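Local coordinates for protein beta-glucosidase (Chaetomella raphigera, PDB 6JXG) that probably hydrolyses terminal, non-reducing beta-D-glucosyl residues, releasing beta-D-glucose, as a secreted family 3 glycoside hydrolase of cellulose breakdown, at residues Glu553-Ala565 / Ala642-Asp654. Sequence-based numbering, arbitrary orientation.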
loop_
_atom_site.group_PDB
_atom_site.type_symbol
_atom_site.label_atom_id
_atom_site.label_comp_id
_atom_site.label_asym_id
_atom_site.label_seq_id
_atom_site.Cartn_x
_atom_site.Cartn_y
_atom_site.Cartn_z
ATOM N N GLU A 553 5.691 -13.199 -17.223
ATOM C CA GLU A 553 6.665 -13.379 -16.152
ATOM C C GLU A 553 6.095 -14.251 -15.080
ATOM O O GLU A 553 6.824 -14.768 -14.257
ATOM C CB GLU A 553 7.076 -12.014 -15.585
ATOM C CG GLU A 553 5.992 -11.182 -14.884
ATOM C CD GLU A 553 5.078 -10.375 -15.796
ATOM O OE1 GLU A 553 5.333 -10.212 -17.032
ATOM O OE2 GLU A 553 4.024 -9.898 -15.288
ATOM N N GLY A 554 4.764 -14.328 -15.037
ATOM C CA GLY A 554 4.060 -15.203 -14.136
ATOM C C GLY A 554 4.388 -14.862 -12.694
ATOM O O GLY A 554 4.364 -13.708 -12.263
ATOM N N LEU A 555 4.757 -15.881 -11.942
ATOM C CA LEU A 555 5.032 -15.745 -10.549
ATOM C C LEU A 555 6.251 -14.900 -10.207
ATOM O O LEU A 555 6.462 -14.595 -9.022
ATOM C CB LEU A 555 5.265 -17.167 -9.966
ATOM C CG LEU A 555 4.061 -18.112 -10.011
ATOM C CD1 LEU A 555 4.457 -19.546 -9.819
ATOM C CD2 LEU A 555 3.048 -17.702 -8.976
ATOM N N PHE A 556 7.092 -14.616 -11.204
ATOM C CA PHE A 556 8.440 -14.148 -10.985
ATOM C C PHE A 556 8.489 -12.617 -11.161
ATOM O O PHE A 556 8.801 -12.112 -12.207
ATOM C CB PHE A 556 9.412 -14.898 -11.943
ATOM C CG PHE A 556 9.435 -16.404 -11.712
ATOM C CD1 PHE A 556 10.204 -16.938 -10.732
ATOM C CD2 PHE A 556 8.644 -17.258 -12.483
ATOM C CE1 PHE A 556 10.214 -18.301 -10.525
ATOM C CE2 PHE A 556 8.614 -18.621 -12.256
ATOM C CZ PHE A 556 9.399 -19.152 -11.267
ATOM N N VAL A 557 8.151 -11.930 -10.082
ATOM C CA VAL A 557 8.010 -10.501 -10.037
ATOM C C VAL A 557 8.900 -9.992 -8.896
ATOM O O VAL A 557 9.072 -10.669 -7.885
ATOM C CB VAL A 557 6.542 -10.220 -9.806
ATOM C CG1 VAL A 557 6.299 -8.938 -9.139
ATOM C CG2 VAL A 557 5.785 -10.308 -11.125
ATOM N N ASP A 558 9.509 -8.839 -9.099
ATOM C CA ASP A 558 10.461 -8.287 -8.189
ATOM C C ASP A 558 11.554 -9.337 -7.830
ATOM O O ASP A 558 12.084 -10.009 -8.723
ATOM C CB ASP A 558 9.767 -7.624 -6.958
ATOM C CG ASP A 558 10.676 -6.641 -6.222
ATOM O OD1 ASP A 558 10.810 -5.411 -6.568
ATOM O OD2 ASP A 558 11.270 -7.137 -5.259
ATOM N N TYR A 559 11.876 -9.494 -6.553
ATOM C CA TYR A 559 13.021 -10.339 -6.144
ATOM C C TYR A 559 12.918 -11.794 -6.566
ATOM O O TYR A 559 13.935 -12.463 -6.718
ATOM C CB TYR A 559 13.305 -10.254 -4.627
ATOM C CG TYR A 559 12.252 -10.897 -3.723
ATOM C CD1 TYR A 559 12.456 -12.134 -3.179
ATOM C CD2 TYR A 559 11.052 -10.230 -3.424
ATOM C CE1 TYR A 559 11.519 -12.756 -2.379
ATOM C CE2 TYR A 559 10.161 -10.805 -2.563
ATOM C CZ TYR A 559 10.361 -12.091 -2.081
ATOM O OH TYR A 559 9.411 -12.687 -1.268
ATOM N N ARG A 560 11.694 -12.304 -6.686
ATOM C CA ARG A 560 11.460 -13.655 -7.208
ATOM C C ARG A 560 12.115 -13.834 -8.586
ATOM O O ARG A 560 12.707 -14.877 -8.857
ATOM C CB ARG A 560 9.956 -13.905 -7.318
ATOM C CG ARG A 560 9.209 -13.969 -5.979
ATOM C CD ARG A 560 7.684 -13.786 -6.202
ATOM N NE ARG A 560 6.908 -14.412 -5.115
ATOM C CZ ARG A 560 6.746 -13.895 -3.900
ATOM N NH1 ARG A 560 7.268 -12.712 -3.643
ATOM N NH2 ARG A 560 6.139 -14.601 -2.920
ATOM N N HIS A 561 12.018 -12.818 -9.430
ATOM C CA HIS A 561 12.711 -12.806 -10.719
ATOM C C HIS A 561 14.210 -12.703 -10.622
ATOM O O HIS A 561 14.944 -13.492 -11.266
ATOM C CB HIS A 561 12.159 -11.712 -11.620
ATOM C CG HIS A 561 12.962 -11.461 -12.849
ATOM N ND1 HIS A 561 13.052 -12.350 -13.901
ATOM C CD2 HIS A 561 13.679 -10.373 -13.213
ATOM C CE1 HIS A 561 13.819 -11.828 -14.845
ATOM N NE2 HIS A 561 14.198 -10.625 -14.455
ATOM N N PHE A 562 14.676 -11.752 -9.848
ATOM C CA PHE A 562 16.138 -11.583 -9.672
ATOM C C PHE A 562 16.713 -12.906 -9.178
ATOM O O PHE A 562 17.795 -13.341 -9.686
ATOM C CB PHE A 562 16.484 -10.422 -8.750
ATOM C CG PHE A 562 16.181 -9.075 -9.334
ATOM C CD1 PHE A 562 17.181 -8.300 -9.862
ATOM C CD2 PHE A 562 14.857 -8.577 -9.373
ATOM C CE1 PHE A 562 16.929 -7.069 -10.391
ATOM C CE2 PHE A 562 14.582 -7.348 -9.979
ATOM C CZ PHE A 562 15.625 -6.581 -10.476
ATOM N N ASP A 563 16.019 -13.533 -8.208
ATOM C CA ASP A 563 16.510 -14.773 -7.631
ATOM C C ASP A 563 16.475 -15.895 -8.719
ATOM O O ASP A 563 17.471 -16.597 -8.943
ATOM C CB ASP A 563 15.679 -15.207 -6.396
ATOM C CG ASP A 563 15.800 -14.271 -5.241
ATOM O OD1 ASP A 563 16.691 -13.391 -5.252
ATOM O OD2 ASP A 563 15.038 -14.450 -4.233
ATOM N N GLN A 564 15.365 -16.050 -9.408
ATOM C CA GLN A 564 15.203 -17.185 -10.371
ATOM C C GLN A 564 16.150 -17.060 -11.571
ATOM O O GLN A 564 16.618 -18.040 -12.121
ATOM C CB GLN A 564 13.771 -17.251 -10.903
ATOM C CG GLN A 564 13.497 -18.387 -11.919
ATOM C CD GLN A 564 13.823 -19.780 -11.395
ATOM O OE1 GLN A 564 14.233 -20.675 -12.161
ATOM N NE2 GLN A 564 13.621 -19.996 -10.101
ATOM N N ALA A 565 16.411 -15.851 -11.974
ATOM C CA ALA A 565 17.237 -15.595 -13.112
ATOM C C ALA A 565 18.675 -15.347 -12.735
ATOM O O ALA A 565 19.480 -15.081 -13.613
ATOM C CB ALA A 565 16.678 -14.375 -13.830
ATOM N N ALA A 642 6.765 -29.919 -5.395
ATOM C CA ALA A 642 5.961 -28.776 -5.869
ATOM C C ALA A 642 6.360 -28.327 -7.248
ATOM O O ALA A 642 7.504 -28.494 -7.604
ATOM C CB ALA A 642 6.151 -27.612 -4.887
ATOM N N PRO A 643 5.440 -27.676 -8.014
ATOM C CA PRO A 643 5.809 -27.184 -9.283
ATOM C C PRO A 643 6.866 -26.104 -9.168
ATOM O O PRO A 643 7.094 -25.629 -8.091
ATOM C CB PRO A 643 4.469 -26.656 -9.859
ATOM C CG PRO A 643 3.694 -26.265 -8.677
ATOM C CD PRO A 643 4.046 -27.335 -7.690
ATOM N N ALA A 644 7.522 -25.761 -10.265
ATOM C CA ALA A 644 8.605 -24.799 -10.231
ATOM C C ALA A 644 8.143 -23.415 -9.740
ATOM O O ALA A 644 7.130 -22.850 -10.164
ATOM C CB ALA A 644 9.260 -24.709 -11.564
ATOM N N SER A 645 8.873 -22.890 -8.781
ATOM C CA SER A 645 8.405 -21.724 -8.011
ATOM C C SER A 645 9.594 -20.781 -7.754
ATOM O O SER A 645 10.753 -21.186 -7.951
ATOM C CB SER A 645 7.863 -22.183 -6.667
ATOM O OG SER A 645 6.912 -23.203 -6.779
ATOM N N PRO A 646 9.317 -19.560 -7.285
ATOM C CA PRO A 646 10.493 -18.772 -6.877
ATOM C C PRO A 646 11.295 -19.544 -5.851
ATOM O O PRO A 646 10.700 -20.257 -4.961
ATOM C CB PRO A 646 9.901 -17.523 -6.259
ATOM C CG PRO A 646 8.474 -17.444 -6.804
ATOM C CD PRO A 646 8.057 -18.901 -6.899
ATOM N N PRO A 647 12.619 -19.385 -5.915
ATOM C CA PRO A 647 13.481 -20.075 -4.944
ATOM C C PRO A 647 13.220 -19.731 -3.496
ATOM O O PRO A 647 13.276 -20.615 -2.691
ATOM C CB PRO A 647 14.901 -19.645 -5.326
ATOM C CG PRO A 647 14.792 -19.032 -6.672
ATOM C CD PRO A 647 13.373 -18.674 -6.958
ATOM N N LYS A 648 12.824 -18.480 -3.226
ATOM C CA LYS A 648 12.607 -17.965 -1.873
ATOM C C LYS A 648 11.317 -17.120 -1.923
ATOM O O LYS A 648 11.114 -16.259 -2.831
ATOM C CB LYS A 648 13.759 -16.988 -1.471
ATOM C CG LYS A 648 15.018 -17.605 -0.846
ATOM C CD LYS A 648 16.126 -16.577 -0.553
ATOM C CE LYS A 648 16.773 -16.111 -1.864
ATOM N NZ LYS A 648 18.041 -15.358 -1.871
ATOM N N GLN A 649 10.444 -17.314 -0.952
ATOM C CA GLN A 649 9.230 -16.464 -0.860
ATOM C C GLN A 649 9.070 -16.032 0.578
ATOM O O GLN A 649 9.072 -16.883 1.491
ATOM C CB GLN A 649 8.030 -17.304 -1.215
ATOM C CG GLN A 649 7.968 -17.602 -2.687
ATOM C CD GLN A 649 6.643 -18.169 -3.072
ATOM O OE1 GLN A 649 5.731 -17.439 -3.429
ATOM N NE2 GLN A 649 6.511 -19.463 -2.985
ATOM N N LEU A 650 8.906 -14.732 0.800
ATOM C CA LEU A 650 8.763 -14.213 2.127
ATOM C C LEU A 650 7.558 -14.840 2.762
ATOM O O LEU A 650 6.498 -14.800 2.148
ATOM C CB LEU A 650 8.543 -12.698 2.094
ATOM C CG LEU A 650 8.583 -12.030 3.450
ATOM C CD1 LEU A 650 9.915 -11.989 4.159
ATOM C CD2 LEU A 650 7.897 -10.660 3.489
ATOM N N ARG A 651 7.728 -15.438 3.942
ATOM C CA ARG A 651 6.600 -15.972 4.718
ATOM C C ARG A 651 6.594 -15.615 6.189
ATOM O O ARG A 651 5.785 -16.169 6.995
ATOM C CB ARG A 651 6.482 -17.508 4.512
ATOM C CG ARG A 651 6.239 -17.953 3.086
ATOM C CD ARG A 651 4.893 -17.505 2.518
ATOM N NE ARG A 651 4.467 -18.254 1.356
ATOM C CZ ARG A 651 4.110 -17.758 0.178
ATOM N NH1 ARG A 651 4.123 -16.440 -0.067
ATOM N NH2 ARG A 651 3.739 -18.577 -0.764
ATOM N N GLY A 652 7.418 -14.652 6.569
ATOM C CA GLY A 652 7.433 -14.194 7.959
ATOM C C GLY A 652 8.347 -12.991 8.106
ATOM O O GLY A 652 9.308 -12.863 7.376
ATOM N N PHE A 653 8.016 -12.118 9.033
ATOM C CA PHE A 653 8.919 -11.052 9.417
ATOM C C PHE A 653 8.583 -10.630 10.797
ATOM O O PHE A 653 7.410 -10.750 11.222
ATOM C CB PHE A 653 8.871 -9.871 8.418
ATOM C CG PHE A 653 7.503 -9.242 8.246
ATOM C CD1 PHE A 653 6.591 -9.764 7.350
ATOM C CD2 PHE A 653 7.144 -8.119 8.971
ATOM C CE1 PHE A 653 5.337 -9.210 7.230
ATOM C CE2 PHE A 653 5.915 -7.511 8.833
ATOM C CZ PHE A 653 4.994 -8.036 7.917
ATOM N N ASP A 654 9.551 -10.117 11.515
ATOM C CA ASP A 654 9.340 -9.730 12.919
ATOM C C ASP A 654 10.371 -8.658 13.252
ATOM O O ASP A 654 11.552 -8.845 13.046
ATOM C CB ASP A 654 9.493 -10.985 13.823
ATOM C CG ASP A 654 9.073 -10.739 15.279
ATOM O OD1 ASP A 654 8.375 -9.691 15.525
ATOM O OD2 ASP A 654 9.461 -11.569 16.155
HETATM O O HOH W 1 5.862 -13.661 -0.311
HETATM O O HOH W 2 12.894 -15.931 -4.899
HETATM O O HOH W 3 18.923 -14.749 -4.251
#
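The interface between the C-terminal domain of a family 3 glycoside hydrolase and its fibronectin type III-like domain illustrates how a short helix docks on a proline-rich loop and the edge strand that follows. R560, in helix 559-564, lays its aliphatic chain obliquely over P646, R560 CG lying 3.6 Å from P646 CB, while CE1 of F556 comes within 3.6 Å of P646 N. With CG anti to the carbonyl carbon (chi1 -67°) and the chain extended to NE, the guanidinium reaches strand 649-658. There NH2 donates to Q649 OE1 at 2.9 Å, on a lone pair in the amide plane, and the guanidinium and amide planes stand 87° apart. NH2 also donates to a water that bonds L650 O, and NH1 pairs with D130, which hydrogen-bonds Y559 OH too. An alanine in place of R560 would probably leave Q649 OE1 without this donor, D130 without this charged mate and P646 poorly covered. Y559 OH accepts from L650 N at 3.0 Å, with an N-H...O angle of 161°. Near P647, the salt bridge from D563 OD2 to K648 NZ is long; D563 OD1 pairs more firmly with R702, and K648 NZ bonds S701 O; one water links D563 OD2 (2.7 Å) to K648 N (3.0 Å).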